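Local coordinates for teichoic acid biosynthesis protein F (Staphylococcus epidermidis, PDB 3L7I) that takes part in teichoic acid biosynthesis and, in its modelled part, has two Rossmann-like domains, as in the GT-B glycosyltransferases, at residues Y385-K390 with G399-V404; L448-N453 with G653-Y658; A544-D549 with T621-V626. All blocks are in the same frame, centred on the assembly; numbering follows the deposited sequence.

Interaction 1. Residues Y385-K390 with G399-V404; sequences YIWSFK and GSAEKV
Ile386 and Val404 meet because their first torsions send one methyl of each along the same face of the sheet. In Ile386, chi1 of -59° sets CG2 trans to the backbone N. In Val404, chi1 of -57° sets CG1 trans to the carbonyl carbon. The two methyls touch at 3.8 Å, CG2 of Ile386 to CG1 of Val404. The other branch, Val404 CG2, lies against CB of Ser388. On the same face Glu402 runs alongside Ile386, with its OE2 by CG1 of Ile386. Its OE1 is salt-bridged to Arg384. Helix 409-417 covers this face.

The backbones pair in parallel. Tyr385 O accepts from Glu402 N at 2.9 Å. Glu402 O takes Trp387 N at 3.0 Å. Trp387 O takes Val404 N at 2.8 Å, and Val404 O takes Phe389 N at 3.1 Å.

The opposite face carries Trp387 and Lys403. Ala401 CB sits at the edge of the Trp387 indole, 4.0 Å from CD1. Phe389 turns its ring edge to Lys403, and CE2 of Phe389 lies 3.7 Å from CB of Lys403. The lysine chain runs on past the ring to bring NZ to Pro392 O. Trp387 packs in turn on Tyr373, Tyr365 and Phe357.

The strands are 384-389 and 402-405, the second and third in the chain. A loop without helix joins them. The pair forms one margin of the seven-stranded parallel sheet, with order 3-2-1-4-5-6-7, of a Rossmann-like domain.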
loop_
_atom_site.group_PDB
_atom_site.type_symbol
_atom_site.label_atom_id
_atom_site.label_comp_id
_atom_site.label_asym_id
_atom_site.label_seq_id
_atom_site.Cartn_x
_atom_site.Cartn_y
_atom_site.Cartn_z
ATOM N N TYR A 385 32.339 -24.874 8.013
ATOM C CA TYR A 385 32.034 -25.389 6.682
ATOM C C TYR A 385 30.539 -25.662 6.482
ATOM O O TYR A 385 29.889 -26.332 7.304
ATOM C CB TYR A 385 32.866 -26.625 6.388
ATOM C CG TYR A 385 34.348 -26.335 6.370
ATOM C CD1 TYR A 385 34.971 -25.856 5.225
ATOM C CD2 TYR A 385 35.123 -26.530 7.502
ATOM C CE1 TYR A 385 36.330 -25.584 5.204
ATOM C CE2 TYR A 385 36.483 -26.267 7.495
ATOM C CZ TYR A 385 37.085 -25.790 6.345
ATOM O OH TYR A 385 38.443 -25.525 6.342
ATOM N N ILE A 386 30.000 -25.120 5.386
ATOM C CA ILE A 386 28.598 -25.300 5.043
ATOM C C ILE A 386 28.463 -25.864 3.632
ATOM O O ILE A 386 29.106 -25.376 2.704
ATOM C CB ILE A 386 27.855 -23.973 5.150
ATOM C CG1 ILE A 386 27.974 -23.437 6.575
ATOM C CG2 ILE A 386 26.392 -24.156 4.821
ATOM C CD1 ILE A 386 27.628 -21.965 6.739
ATOM N N TRP A 387 27.648 -26.906 3.465
ATOM C CA TRP A 387 27.289 -27.414 2.126
ATOM C C TRP A 387 25.812 -27.153 1.765
ATOM O O TRP A 387 24.905 -27.324 2.584
ATOM C CB TRP A 387 27.611 -28.904 1.999
ATOM C CG TRP A 387 29.018 -29.172 1.519
ATOM C CD1 TRP A 387 30.170 -29.180 2.271
ATOM C CD2 TRP A 387 29.416 -29.473 0.184
ATOM N NE1 TRP A 387 31.257 -29.458 1.477
ATOM C CE2 TRP A 387 30.822 -29.636 0.192
ATOM C CE3 TRP A 387 28.724 -29.629 -1.014
ATOM C CZ2 TRP A 387 31.539 -29.932 -0.955
ATOM C CZ3 TRP A 387 29.438 -29.930 -2.149
ATOM C CH2 TRP A 387 30.832 -30.078 -2.114
ATOM N N SER A 388 25.563 -26.737 0.529
ATOM C CA SER A 388 24.204 -26.458 0.087
ATOM C C SER A 388 23.752 -27.545 -0.871
ATOM O O SER A 388 24.493 -27.881 -1.775
ATOM C CB SER A 388 24.182 -25.095 -0.585
ATOM O OG SER A 388 23.287 -25.069 -1.677
ATOM N N PHE A 389 22.558 -28.104 -0.664
ATOM C CA PHE A 389 22.000 -29.191 -1.503
ATOM C C PHE A 389 20.536 -28.918 -1.839
ATOM O O PHE A 389 19.905 -28.093 -1.191
ATOM C CB PHE A 389 22.072 -30.553 -0.779
ATOM C CG PHE A 389 23.458 -30.946 -0.369
ATOM C CD1 PHE A 389 24.321 -31.529 -1.273
ATOM C CD2 PHE A 389 23.905 -30.707 0.914
ATOM C CE1 PHE A 389 25.594 -31.875 -0.913
ATOM C CE2 PHE A 389 25.184 -31.048 1.277
ATOM C CZ PHE A 389 26.032 -31.642 0.351
ATOM N N LYS A 390 19.980 -29.608 -2.832
ATOM C CA LYS A 390 18.554 -29.495 -3.078
ATOM C C LYS A 390 17.851 -30.302 -2.029
ATOM O O LYS A 390 16.823 -29.901 -1.510
ATOM C CB LYS A 390 18.168 -30.024 -4.449
ATOM C CG LYS A 390 18.851 -29.327 -5.581
ATOM C CD LYS A 390 18.154 -29.658 -6.882
ATOM C CE LYS A 390 19.153 -29.795 -8.042
ATOM N NZ LYS A 390 18.668 -30.764 -9.113
ATOM N N GLY A 399 32.972 -35.193 7.624
ATOM C CA GLY A 399 33.632 -34.065 8.262
ATOM C C GLY A 399 32.729 -33.136 9.054
ATOM O O GLY A 399 31.612 -33.504 9.423
ATOM N N SER A 400 33.207 -31.916 9.298
ATOM C CA SER A 400 32.576 -31.026 10.270
ATOM C C SER A 400 31.505 -30.116 9.685
ATOM O O SER A 400 30.962 -29.270 10.390
ATOM C CB SER A 400 33.636 -30.159 10.949
ATOM O OG SER A 400 34.210 -29.248 10.023
ATOM N N ALA A 401 31.207 -30.272 8.404
ATOM C CA ALA A 401 30.302 -29.339 7.737
ATOM C C ALA A 401 28.865 -29.527 8.193
ATOM O O ALA A 401 28.459 -30.649 8.535
ATOM C CB ALA A 401 30.400 -29.496 6.225
ATOM N N GLU A 402 28.109 -28.428 8.212
ATOM C CA GLU A 402 26.669 -28.517 8.370
ATOM C C GLU A 402 26.075 -28.333 6.998
ATOM O O GLU A 402 26.661 -27.645 6.155
ATOM C CB GLU A 402 26.135 -27.463 9.332
ATOM C CG GLU A 402 26.861 -26.148 9.272
ATOM C CD GLU A 402 26.034 -24.979 9.840
ATOM O OE1 GLU A 402 26.272 -24.593 11.019
ATOM O OE2 GLU A 402 25.153 -24.445 9.103
ATOM N N LYS A 403 24.933 -28.965 6.746
ATOM C CA LYS A 403 24.301 -28.814 5.434
ATOM C C LYS A 403 22.979 -28.030 5.423
ATOM O O LYS A 403 22.158 -28.186 6.324
ATOM C CB LYS A 403 24.175 -30.161 4.694
ATOM C CG LYS A 403 24.191 -31.446 5.520
ATOM C CD LYS A 403 24.507 -32.611 4.603
ATOM C CE LYS A 403 24.293 -33.947 5.254
ATOM N NZ LYS A 403 22.865 -34.187 5.561
ATOM N N VAL A 404 22.795 -27.180 4.406
ATOM C CA VAL A 404 21.558 -26.407 4.238
ATOM C C VAL A 404 20.748 -26.779 2.989
ATOM O O VAL A 404 21.290 -27.277 2.004
ATOM C CB VAL A 404 21.854 -24.924 4.118
ATOM C CG1 VAL A 404 22.619 -24.455 5.317
ATOM C CG2 VAL A 404 22.645 -24.673 2.859
#

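Interaction 2. Residues L448-N453 with G653-Y658; sequences LKRLAN and GFYMNY
Leu448 O accepts Tyr655 N at 3.2 Å, and beside this bond the two irregular loops make a single backbone bridge, Lys449 with Phe654. The CA of Phe654 also points its hydrogen at Leu448 O.

Leu448 lies on the face of the Phe654 ring. Its chi1 of 163° places CG trans to the backbone N and carries both methyls back to 653-658. CG stands 4.0 Å from the ring centroid of Phe654, almost on the ring normal, in a CH-pi contact. CD2 is close to CZ of Phe654. CD1 reaches on to Met656, 3.7 Å from its CG. Met627 and Phe628 of helix 626-630 close round the leucine and the methionine.

The contact joins the two Rossmann-like domains of a GT-B-like fold. The loop 448-453 follows strand 438-441 of the first sheet. The loop 653-658 follows strand 637-640 of the second.

Tyr655 reaches across to 448-453. Arg450 CG lies over one face of its ring, toward the rim. The arginine chain bends at chi3, 82°, and its guanidinium has CE1 of Tyr655 over one face. Arg450 NE is bonded to Asp454 O. Leu451 CD1 comes to the ring edge, 3.3 Å from Tyr655 OH. That hydroxyl takes a weak bond from Leu451 N at 3.4 Å and is bonded to Asp454 OD2.

Lys449 runs side by side with Phe654, with CG of the lysine 3.7 Å from CE1 of the ring. Its NZ is bonded to Tyr647 OH, and the nearest atoms of its side chain and a bound sulfate ion are about 3 Å apart.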
loop_
_atom_site.group_PDB
_atom_site.type_symbol
_atom_site.label_atom_id
_atom_site.label_comp_id
_atom_site.label_asym_id
_atom_site.label_seq_id
_atom_site.Cartn_x
_atom_site.Cartn_y
_atom_site.Cartn_z
ATOM N N LEU A 448 34.721 -28.590 -24.969
ATOM C CA LEU A 448 34.820 -29.084 -26.331
ATOM C C LEU A 448 33.743 -28.365 -27.133
ATOM O O LEU A 448 33.975 -27.950 -28.266
ATOM C CB LEU A 448 34.595 -30.586 -26.371
ATOM C CG LEU A 448 34.273 -31.167 -27.740
ATOM C CD1 LEU A 448 35.560 -31.471 -28.462
ATOM C CD2 LEU A 448 33.411 -32.411 -27.613
ATOM N N LYS A 449 32.574 -28.198 -26.532
ATOM C CA LYS A 449 31.486 -27.487 -27.184
ATOM C C LYS A 449 31.511 -25.982 -26.847
ATOM O O LYS A 449 31.833 -25.586 -25.725
ATOM C CB LYS A 449 30.128 -28.105 -26.782
ATOM C CG LYS A 449 29.891 -29.553 -27.264
ATOM C CD LYS A 449 28.902 -30.319 -26.356
ATOM C CE LYS A 449 28.516 -31.718 -26.901
ATOM N NZ LYS A 449 27.287 -31.696 -27.805
ATOM N N ARG A 450 31.161 -25.146 -27.819
ATOM C CA ARG A 450 31.092 -23.705 -27.597
ATOM C C ARG A 450 30.029 -23.341 -26.565
ATOM O O ARG A 450 28.919 -23.871 -26.602
ATOM C CB ARG A 450 30.798 -22.969 -28.909
ATOM C CG ARG A 450 31.800 -23.219 -30.012
ATOM C CD ARG A 450 31.456 -22.413 -31.263
ATOM N NE ARG A 450 31.933 -21.029 -31.181
ATOM C CZ ARG A 450 33.138 -20.622 -31.583
ATOM N NH1 ARG A 450 34.008 -21.495 -32.106
ATOM N NH2 ARG A 450 33.471 -19.339 -31.463
ATOM N N LEU A 451 30.365 -22.423 -25.660
ATOM C CA LEU A 451 29.437 -21.996 -24.598
ATOM C C LEU A 451 29.452 -20.498 -24.312
ATOM O O LEU A 451 30.431 -19.810 -24.601
ATOM C CB LEU A 451 29.712 -22.738 -23.277
ATOM C CG LEU A 451 31.147 -22.982 -22.795
ATOM C CD1 LEU A 451 32.148 -22.043 -23.432
ATOM C CD2 LEU A 451 31.191 -22.876 -21.299
ATOM N N ALA A 452 28.373 -20.010 -23.708
ATOM C CA ALA A 452 28.304 -18.626 -23.241
ATOM C C ALA A 452 28.439 -17.616 -24.398
ATOM O O ALA A 452 27.658 -17.655 -25.345
ATOM C CB ALA A 452 29.341 -18.381 -22.162
ATOM N N ASN A 453 29.413 -16.711 -24.323
ATOM C CA ASN A 453 29.582 -15.695 -25.358
ATOM C C ASN A 453 29.692 -16.291 -26.779
ATOM O O ASN A 453 29.301 -15.671 -27.784
ATOM C CB ASN A 453 30.825 -14.870 -25.059
ATOM C CG ASN A 453 30.699 -13.447 -25.538
ATOM O OD1 ASN A 453 29.640 -13.028 -26.012
ATOM N ND2 ASN A 453 31.778 -12.684 -25.404
ATOM N N GLY A 653 31.555 -25.877 -34.424
ATOM C CA GLY A 653 30.949 -25.597 -33.134
ATOM C C GLY A 653 31.684 -26.370 -32.051
ATOM O O GLY A 653 31.132 -26.654 -30.982
ATOM N N PHE A 654 32.931 -26.726 -32.367
ATOM C CA PHE A 654 33.887 -27.325 -31.447
ATOM C C PHE A 654 35.116 -26.438 -31.472
ATOM O O PHE A 654 35.464 -25.889 -32.512
ATOM C CB PHE A 654 34.288 -28.707 -31.942
ATOM C CG PHE A 654 33.322 -29.801 -31.574
ATOM C CD1 PHE A 654 32.115 -29.512 -30.957
ATOM C CD2 PHE A 654 33.615 -31.125 -31.876
ATOM C CE1 PHE A 654 31.226 -30.533 -30.625
ATOM C CE2 PHE A 654 32.737 -32.136 -31.560
ATOM C CZ PHE A 654 31.539 -31.838 -30.926
ATOM N N TYR A 655 35.786 -26.294 -30.337
ATOM C CA TYR A 655 36.953 -25.425 -30.288
ATOM C C TYR A 655 38.149 -26.124 -30.884
ATOM O O TYR A 655 39.049 -25.482 -31.433
ATOM C CB TYR A 655 37.291 -25.019 -28.867
ATOM C CG TYR A 655 36.284 -24.102 -28.220
ATOM C CD1 TYR A 655 36.158 -22.774 -28.615
ATOM C CD2 TYR A 655 35.480 -24.557 -27.178
ATOM C CE1 TYR A 655 35.253 -21.938 -28.004
ATOM C CE2 TYR A 655 34.582 -23.725 -26.568
ATOM C CZ TYR A 655 34.474 -22.425 -26.986
ATOM O OH TYR A 655 33.562 -21.628 -26.356
ATOM N N MET A 656 38.166 -27.443 -30.774
ATOM C CA MET A 656 39.289 -28.187 -31.302
ATOM C C MET A 656 38.974 -28.861 -32.629
ATOM O O MET A 656 37.813 -28.963 -33.044
ATOM C CB MET A 656 39.768 -29.209 -30.293
ATOM C CG MET A 656 38.709 -30.179 -29.882
ATOM S SD MET A 656 39.460 -31.802 -29.679
ATOM C CE MET A 656 40.951 -31.363 -28.795
ATOM N N ASN A 657 40.024 -29.300 -33.309
ATOM C CA ASN A 657 39.831 -29.993 -34.561
ATOM C C ASN A 657 39.628 -31.487 -34.335
ATOM O O ASN A 657 40.570 -32.278 -34.372
ATOM C CB ASN A 657 40.965 -29.711 -35.533
ATOM C CG ASN A 657 40.585 -30.050 -36.951
ATOM O OD1 ASN A 657 39.765 -30.946 -37.180
ATOM N ND2 ASN A 657 41.162 -29.335 -37.914
ATOM N N TYR A 658 38.370 -31.841 -34.089
ATOM C CA TYR A 658 37.943 -33.198 -33.746
ATOM C C TYR A 658 38.403 -34.278 -34.721
ATOM O O TYR A 658 38.786 -35.382 -34.314
ATOM C CB TYR A 658 36.424 -33.230 -33.701
ATOM C CG TYR A 658 35.812 -34.475 -33.105
ATOM C CD1 TYR A 658 35.490 -34.528 -31.761
ATOM C CD2 TYR A 658 35.518 -35.572 -33.894
ATOM C CE1 TYR A 658 34.910 -35.643 -31.208
ATOM C CE2 TYR A 658 34.939 -36.708 -33.353
ATOM C CZ TYR A 658 34.631 -36.737 -32.000
ATOM O OH TYR A 658 34.046 -37.857 -31.438
#

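Interaction 3. Residues A544-D549 with T621-V626; sequences APTWRD and TDYSSV. With SO4 (sulfate ion), chain G.
Thr546 and Arg548 grip the carboxylate of Asp622 from the tightly packed side of the contact. OD2 of Asp622 accepts from Thr546 OG1 at 2.7 Å and from Thr546 N at 3.2 Å. Both donors come on the syn side, near the carboxylate plane. Tyr623 N also lies by OD2, on the anti side, at a distance too short to be taken literally. The two bonds from Thr546, with the salt bridge on OD1, probably limit rotation of the carboxylate.

Arg548 NH2 forms a salt bridge with Asp622 OD1 at 2.6 Å. It meets this oxygen from above the carboxylate, 55° out of its plane. The guanidinium therefore does not make a flat, two-pronged pair with the acid. Its NH1 lies near CE1 of Tyr623 and is salt-bridged to Asp643, which also holds the Tyr623 hydroxyl.

These loops leave the carboxyl ends of strands 539-543 and 618-621. These are strands 1 and 4 of the 3-2-1-4-5-6 sheet, so the contact sits at the topological switch point of a Rossmann-like domain. Close to the strands, Thr621 OG1 donates to Ala544 O at 2.8 Å.

The looser side is at Ser624 and Ser625, which are partly exposed. Here a sulfate ion, probably from the crystallisation liquor, is bound. Its O4 accepts from Ser625 N at 2.6 Å and from Ser624 OG at 3.2 Å. Ser624 OG also caps the turn into helix 626-630, accepting Val626 N at 3.1 Å.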
loop_
_atom_site.group_PDB
_atom_site.type_symbol
_atom_site.label_atom_id
_atom_site.label_comp_id
_atom_site.label_asym_id
_atom_site.label_seq_id
_atom_site.Cartn_x
_atom_site.Cartn_y
_atom_site.Cartn_z
ATOM N N ALA A 544 31.001 -43.721 -21.964
ATOM C CA ALA A 544 30.253 -42.569 -21.475
ATOM C C ALA A 544 29.912 -41.605 -22.596
ATOM O O ALA A 544 30.627 -40.636 -22.839
ATOM C CB ALA A 544 31.037 -41.876 -20.396
ATOM N N PRO A 545 28.799 -41.870 -23.277
ATOM C CA PRO A 545 28.330 -41.115 -24.435
ATOM C C PRO A 545 27.541 -39.906 -23.988
ATOM O O PRO A 545 26.791 -39.999 -23.013
ATOM C CB PRO A 545 27.357 -42.089 -25.106
ATOM C CG PRO A 545 27.213 -43.274 -24.164
ATOM C CD PRO A 545 27.852 -42.922 -22.881
ATOM N N THR A 546 27.656 -38.788 -24.689
ATOM C CA THR A 546 26.784 -37.664 -24.343
ATOM C C THR A 546 25.325 -37.932 -24.684
ATOM O O THR A 546 25.007 -38.791 -25.510
ATOM C CB THR A 546 27.168 -36.368 -25.053
ATOM O OG1 THR A 546 27.540 -36.670 -26.401
ATOM C CG2 THR A 546 28.298 -35.681 -24.314
ATOM N N TRP A 547 24.455 -37.142 -24.055
ATOM C CA TRP A 547 23.018 -37.238 -24.249
ATOM C C TRP A 547 22.641 -36.713 -25.619
ATOM O O TRP A 547 23.316 -35.837 -26.163
ATOM C CB TRP A 547 22.279 -36.477 -23.149
ATOM C CG TRP A 547 20.871 -36.177 -23.499
ATOM C CD1 TRP A 547 20.425 -35.133 -24.246
ATOM C CD2 TRP A 547 19.718 -36.932 -23.142
ATOM N NE1 TRP A 547 19.068 -35.185 -24.374
ATOM C CE2 TRP A 547 18.603 -36.288 -23.705
ATOM C CE3 TRP A 547 19.515 -38.100 -22.409
ATOM C CZ2 TRP A 547 17.305 -36.754 -23.552
ATOM C CZ3 TRP A 547 18.222 -38.569 -22.256
ATOM C CH2 TRP A 547 17.134 -37.896 -22.823
ATOM N N ARG A 548 21.563 -37.268 -26.167
ATOM C CA ARG A 548 21.042 -36.873 -27.469
ATOM C C ARG A 548 19.509 -36.855 -27.480
ATOM O O ARG A 548 18.864 -37.898 -27.332
ATOM C CB ARG A 548 21.569 -37.821 -28.552
ATOM C CG ARG A 548 23.001 -37.540 -28.945
ATOM C CD ARG A 548 23.612 -38.701 -29.671
ATOM N NE ARG A 548 24.447 -39.523 -28.801
ATOM C CZ ARG A 548 25.757 -39.712 -28.964
ATOM N NH1 ARG A 548 26.395 -39.141 -29.971
ATOM N NH2 ARG A 548 26.428 -40.482 -28.116
ATOM N N ASP A 549 18.933 -35.671 -27.659
ATOM C CA ASP A 549 17.478 -35.504 -27.694
ATOM C C ASP A 549 16.844 -36.416 -28.738
ATOM O O ASP A 549 15.751 -36.944 -28.547
ATOM C CB ASP A 549 17.125 -34.052 -28.006
ATOM C CG ASP A 549 18.092 -33.066 -27.371
ATOM O OD1 ASP A 549 19.320 -33.170 -27.616
ATOM O OD2 ASP A 549 17.621 -32.179 -26.628
ATOM N N THR A 621 33.993 -42.866 -25.544
ATOM C CA THR A 621 33.130 -41.709 -25.448
ATOM C C THR A 621 32.844 -41.172 -26.859
ATOM O O THR A 621 33.110 -41.867 -27.843
ATOM C CB THR A 621 33.767 -40.674 -24.536
ATOM O OG1 THR A 621 32.814 -39.650 -24.265
ATOM C CG2 THR A 621 35.014 -40.076 -25.183
ATOM N N ASP A 622 32.266 -39.977 -26.970
ATOM C CA ASP A 622 32.085 -39.365 -28.284
ATOM C C ASP A 622 32.398 -37.877 -28.311
ATOM O O ASP A 622 33.467 -37.494 -28.777
ATOM C CB ASP A 622 30.697 -39.643 -28.854
ATOM C CG ASP A 622 29.614 -39.483 -27.837
ATOM O OD1 ASP A 622 28.981 -40.495 -27.505
ATOM O OD2 ASP A 622 29.388 -38.352 -27.355
ATOM N N TYR A 623 31.469 -37.047 -27.826
ATOM C CA TYR A 623 31.674 -35.605 -27.736
ATOM C C TYR A 623 31.564 -35.183 -26.286
ATOM O O TYR A 623 30.531 -34.701 -25.848
ATOM C CB TYR A 623 30.606 -34.862 -28.544
ATOM C CG TYR A 623 30.184 -35.628 -29.747
ATOM C CD1 TYR A 623 28.908 -36.168 -29.831
ATOM C CD2 TYR A 623 31.088 -35.866 -30.790
ATOM C CE1 TYR A 623 28.529 -36.909 -30.939
ATOM C CE2 TYR A 623 30.726 -36.605 -31.896
ATOM C CZ TYR A 623 29.444 -37.127 -31.974
ATOM O OH TYR A 623 29.072 -37.865 -33.080
ATOM N N SER A 624 32.617 -35.346 -25.513
ATOM C CA SER A 624 32.480 -35.031 -24.111
ATOM C C SER A 624 33.758 -34.479 -23.557
ATOM O O SER A 624 34.850 -34.924 -23.908
ATOM C CB SER A 624 32.070 -36.271 -23.328
ATOM O OG SER A 624 32.002 -35.975 -21.948
ATOM N N SER A 625 33.601 -33.510 -22.674
ATOM C CA SER A 625 34.708 -32.929 -21.951
ATOM C C SER A 625 35.392 -33.938 -21.017
ATOM O O SER A 625 36.446 -33.632 -20.457
ATOM C CB SER A 625 34.209 -31.722 -21.152
ATOM O OG SER A 625 34.945 -31.562 -19.952
ATOM N N VAL A 626 34.803 -35.118 -20.825
ATOM C CA VAL A 626 35.488 -36.138 -20.034
ATOM C C VAL A 626 36.779 -36.624 -20.670
ATOM O O VAL A 626 37.687 -37.042 -19.971
ATOM C CB VAL A 626 34.634 -37.402 -19.703
ATOM C CG1 VAL A 626 33.540 -37.075 -18.719
ATOM C CG2 VAL A 626 34.102 -38.064 -20.982
HETATM S S SO4 G . 30.078 -32.238 -22.242
HETATM O O1 SO4 G . 28.911 -33.065 -21.902
HETATM O O2 SO4 G . 30.146 -32.072 -23.697
HETATM O O3 SO4 G . 29.967 -30.921 -21.616
HETATM O O4 SO4 G . 31.290 -32.897 -21.757
#

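Overall arrangement
The contacts are spread over the two domains of a GT-B-like fold. Interaction 1 comes first in the chain and lies at the margin of the seven-stranded sheet. Its centre is about 34 Å from that of interaction 2 and about 31 Å from that of interaction 3. Interaction 3 belongs to the six-stranded sheet and is nested in the loop closed by interaction 2. Their centres are about 14 Å apart and they touch: Tyr658 OH is probably bonded to Asp622 O, and Leu448 packs on Tyr623. This interdomain contact thus packs directly on the switch-point loops of the second domain, whereas interaction 1 is internal to the first.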